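Local coordinates for protein cytochrome C2 (PDB 3C2C) that probably carries electrons in bacterial photosynthesis, as cytochromes c2 do, shuttling them singly by way of its haem iron, at residues T39-D44 with E54-G59. Numbering follows the deposited sequence.
With HEM (protoporphyrin IX containing Fe), chain B.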
loop_
_atom_site.group_PDB
_atom_site.type_symbol
_atom_site.label_atom_id
_atom_site.label_comp_id
_atom_site.label_asym_id
_atom_site.label_seq_id
_atom_site.Cartn_x
_atom_site.Cartn_y
_atom_site.Cartn_z
ATOM N N THR A 39 -7.863 -6.213 2.871
ATOM C CA THR A 39 -7.209 -6.140 4.134
ATOM C C THR A 39 -5.790 -5.675 4.178
ATOM O O THR A 39 -5.034 -5.755 3.236
ATOM C CB THR A 39 -7.265 -7.560 4.783
ATOM O OG1 THR A 39 -8.535 -8.230 4.736
ATOM C CG2 THR A 39 -6.080 -8.415 4.764
ATOM N N ALA A 40 -5.305 -5.131 5.315
ATOM C CA ALA A 40 -3.864 -4.822 5.561
ATOM C C ALA A 40 -3.309 -6.247 5.561
ATOM O O ALA A 40 -4.116 -7.199 5.878
ATOM C CB ALA A 40 -3.753 -4.387 6.975
ATOM N N ALA A 41 -2.073 -6.363 5.372
ATOM C CA ALA A 41 -1.407 -7.708 5.409
ATOM C C ALA A 41 -2.104 -8.732 4.436
ATOM O O ALA A 41 -2.483 -9.847 4.864
ATOM C CB ALA A 41 -1.274 -8.126 6.839
ATOM N N HIS A 42 -2.428 -8.267 3.198
ATOM C CA HIS A 42 -3.362 -9.041 2.393
ATOM C C HIS A 42 -2.692 -10.248 1.714
ATOM O O HIS A 42 -3.489 -11.129 1.289
ATOM C CB HIS A 42 -4.044 -8.129 1.396
ATOM C CG HIS A 42 -3.090 -7.782 0.270
ATOM N ND1 HIS A 42 -1.898 -6.993 0.552
ATOM C CD2 HIS A 42 -2.983 -8.066 -1.044
ATOM C CE1 HIS A 42 -1.285 -6.837 -0.700
ATOM N NE2 HIS A 42 -1.960 -7.498 -1.651
ATOM N N LYS A 43 -1.384 -10.311 1.616
ATOM C CA LYS A 43 -0.773 -11.470 0.867
ATOM C C LYS A 43 -0.358 -12.487 1.913
ATOM O O LYS A 43 0.636 -12.365 2.633
ATOM C CB LYS A 43 0.459 -11.017 -0.027
ATOM C CG LYS A 43 0.158 -10.420 -1.391
ATOM C CD LYS A 43 -1.042 -11.090 -2.111
ATOM C CE LYS A 43 -1.099 -10.792 -3.589
ATOM N NZ LYS A 43 -1.420 -9.424 -4.003
ATOM N N ASP A 44 -0.859 -13.736 1.887
ATOM C CA ASP A 44 -0.606 -14.846 2.861
ATOM C C ASP A 44 0.878 -15.378 2.792
ATOM O O ASP A 44 1.176 -16.184 3.668
ATOM C CB ASP A 44 -1.567 -16.007 2.792
ATOM C CG ASP A 44 -2.998 -15.723 3.038
ATOM O OD1 ASP A 44 -4.108 -16.169 2.910
ATOM O OD2 ASP A 44 -2.961 -14.803 3.873
ATOM N N GLU A 54 -1.810 -6.438 12.899
ATOM C CA GLU A 54 -2.521 -5.675 13.948
ATOM C C GLU A 54 -3.341 -4.675 13.166
ATOM O O GLU A 54 -4.491 -4.921 13.531
ATOM C CB GLU A 54 -1.451 -4.763 14.700
ATOM C CG GLU A 54 -0.679 -5.612 15.680
ATOM C CD GLU A 54 0.388 -4.908 16.508
ATOM O OE1 GLU A 54 1.195 -4.073 16.085
ATOM O OE2 GLU A 54 0.466 -5.130 17.774
ATOM N N MET A 55 -3.146 -3.961 12.029
ATOM C CA MET A 55 -4.117 -3.218 11.349
ATOM C C MET A 55 -5.165 -4.263 10.912
ATOM O O MET A 55 -6.422 -3.936 10.810
ATOM C CB MET A 55 -3.561 -2.382 10.132
ATOM C CG MET A 55 -2.464 -1.518 10.874
ATOM S SD MET A 55 -2.033 -0.287 9.581
ATOM C CE MET A 55 -1.563 -1.338 8.286
ATOM N N LYS A 56 -4.682 -5.413 10.536
ATOM C CA LYS A 56 -5.586 -6.395 9.812
ATOM C C LYS A 56 -6.615 -6.927 10.910
ATOM O O LYS A 56 -7.785 -6.968 10.676
ATOM C CB LYS A 56 -4.901 -7.521 9.139
ATOM C CG LYS A 56 -5.910 -8.627 8.779
ATOM C CD LYS A 56 -5.200 -9.544 7.718
ATOM C CE LYS A 56 -4.890 -10.854 8.360
ATOM N NZ LYS A 56 -4.681 -11.867 7.161
ATOM N N ALA A 57 -6.104 -7.268 12.031
ATOM C CA ALA A 57 -7.043 -7.558 13.200
ATOM C C ALA A 57 -8.103 -6.565 13.549
ATOM O O ALA A 57 -9.236 -6.803 13.994
ATOM C CB ALA A 57 -6.119 -7.707 14.438
ATOM N N LYS A 58 -7.865 -5.211 13.474
ATOM C CA LYS A 58 -8.665 -4.104 13.639
ATOM C C LYS A 58 -9.748 -4.037 12.551
ATOM O O LYS A 58 -10.634 -3.190 12.732
ATOM C CB LYS A 58 -7.983 -2.776 13.917
ATOM C CG LYS A 58 -7.751 -2.358 15.271
ATOM C CD LYS A 58 -6.599 -1.306 15.277
ATOM C CE LYS A 58 -6.815 -0.256 16.442
ATOM N NZ LYS A 58 -6.250 1.137 16.021
ATOM N N GLY A 59 -9.526 -4.679 11.428
ATOM C CA GLY A 59 -10.428 -4.718 10.195
ATOM C C GLY A 59 -9.980 -3.539 9.287
ATOM O O GLY A 59 -10.932 -3.260 8.432
HETATM C CHA HEM B . 3.894 -2.720 1.657
HETATM C CHB HEM B . 2.077 0.311 -1.773
HETATM C CHC HEM B . 6.673 1.657 -2.885
HETATM C CHD HEM B . 8.447 -1.633 0.146
HETATM C C1A HEM B . 3.074 -1.911 0.844
HETATM C C2A HEM B . 1.630 -1.872 0.964
HETATM C C3A HEM B . 1.136 -1.152 -0.033
HETATM C C4A HEM B . 2.260 -0.486 -0.704
HETATM C CMA HEM B . -0.394 -0.764 -0.244
HETATM C CAA HEM B . 0.818 -2.746 2.028
HETATM C CBA HEM B . 0.115 -4.043 1.485
HETATM C CGA HEM B . -0.535 -4.864 2.541
HETATM O O1A HEM B . -0.910 -4.320 3.675
HETATM O O2A HEM B . -0.862 -6.004 2.173
HETATM C C1B HEM B . 3.249 0.790 -2.451
HETATM C C2B HEM B . 3.164 1.781 -3.472
HETATM C C3B HEM B . 4.449 2.131 -3.698
HETATM C C4B HEM B . 5.330 1.535 -2.791
HETATM C CMB HEM B . 1.854 2.134 -4.267
HETATM C CAB HEM B . 4.958 3.316 -4.661
HETATM C CBB HEM B . 4.140 4.511 -4.787
HETATM C C1C HEM B . 7.486 0.909 -2.144
HETATM C C2C HEM B . 9.035 0.873 -2.306
HETATM C C3C HEM B . 9.486 0.079 -1.348
HETATM C C4C HEM B . 8.337 -0.688 -0.841
HETATM C CMC HEM B . 9.670 2.002 -3.107
HETATM C CAC HEM B . 10.953 -0.262 -0.982
HETATM C CBC HEM B . 11.978 0.639 -0.925
HETATM C C1D HEM B . 7.384 -2.162 0.849
HETATM C C2D HEM B . 7.472 -3.097 1.919
HETATM C C3D HEM B . 6.225 -3.407 2.322
HETATM C C4D HEM B . 5.300 -2.614 1.606
HETATM C CMD HEM B . 8.895 -3.615 2.371
HETATM C CAD HEM B . 5.825 -4.334 3.522
HETATM C CBD HEM B . 6.113 -3.514 4.773
HETATM C CGD HEM B . 6.268 -4.286 6.064
HETATM O O1D HEM B . 5.678 -5.387 6.228
HETATM O O2D HEM B . 6.907 -3.683 7.035
HETATM N NA HEM B . 3.382 -1.086 -0.171
HETATM N NB HEM B . 4.587 0.731 -1.972
HETATM N NC HEM B . 7.171 -0.045 -1.232
HETATM N ND HEM B . 6.038 -1.808 0.659
HETATM FE FE HEM B . 5.303 -0.584 -0.684
HETATM O O HOH W 1 -3.882 -12.197 4.589
#
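Lys56 runs its aliphatic chain past the carbonyl oxygen of Ala40, its CD 3.2 Å from Ala40 O. CG stands anti to the backbone N (chi1 165°), which sends the chain off the helix and over the loop; there it crosses the side chain of Thr39, whose CG2 presses on CD at a tight 3.3 Å. The chain then bends at chi3 (110°) and carries the ammonium group past Ala41. NZ makes no direct hydrogen bond across to the loop. Instead it donates to a water 2.7 Å away, and that water gives its own two hydrogens to Ala41 O and Asp44 OD2. The water thus bridges Lys56 to the opposite charge of Asp44, whose OD2 stays 4.7 Å from Lys56 NZ, with no direct salt bridge. Beside it the contact is apolar: the methyl of Ala40 sits on Met55 CB at 3.7 Å, with Met55 CE bent back to 4.0 Å from that same CB of Ala40. On the haem side, the loop backbone holds a propionate, Ala41 N donating to HEM O1A (2.9 Å), while a bond from His42 N to HEM O2A is less certain, because the position of that oxygen is doubtful. The contact thus joins this part of the haem pocket to the last turn of helix 50-57, which Gly59 closes in a Schellman motif. Ala40 also shares a backbone hydrogen bond with Leu60, and Met55 reaches on to Phe77, Val78 and Lys81 of helix 74-82.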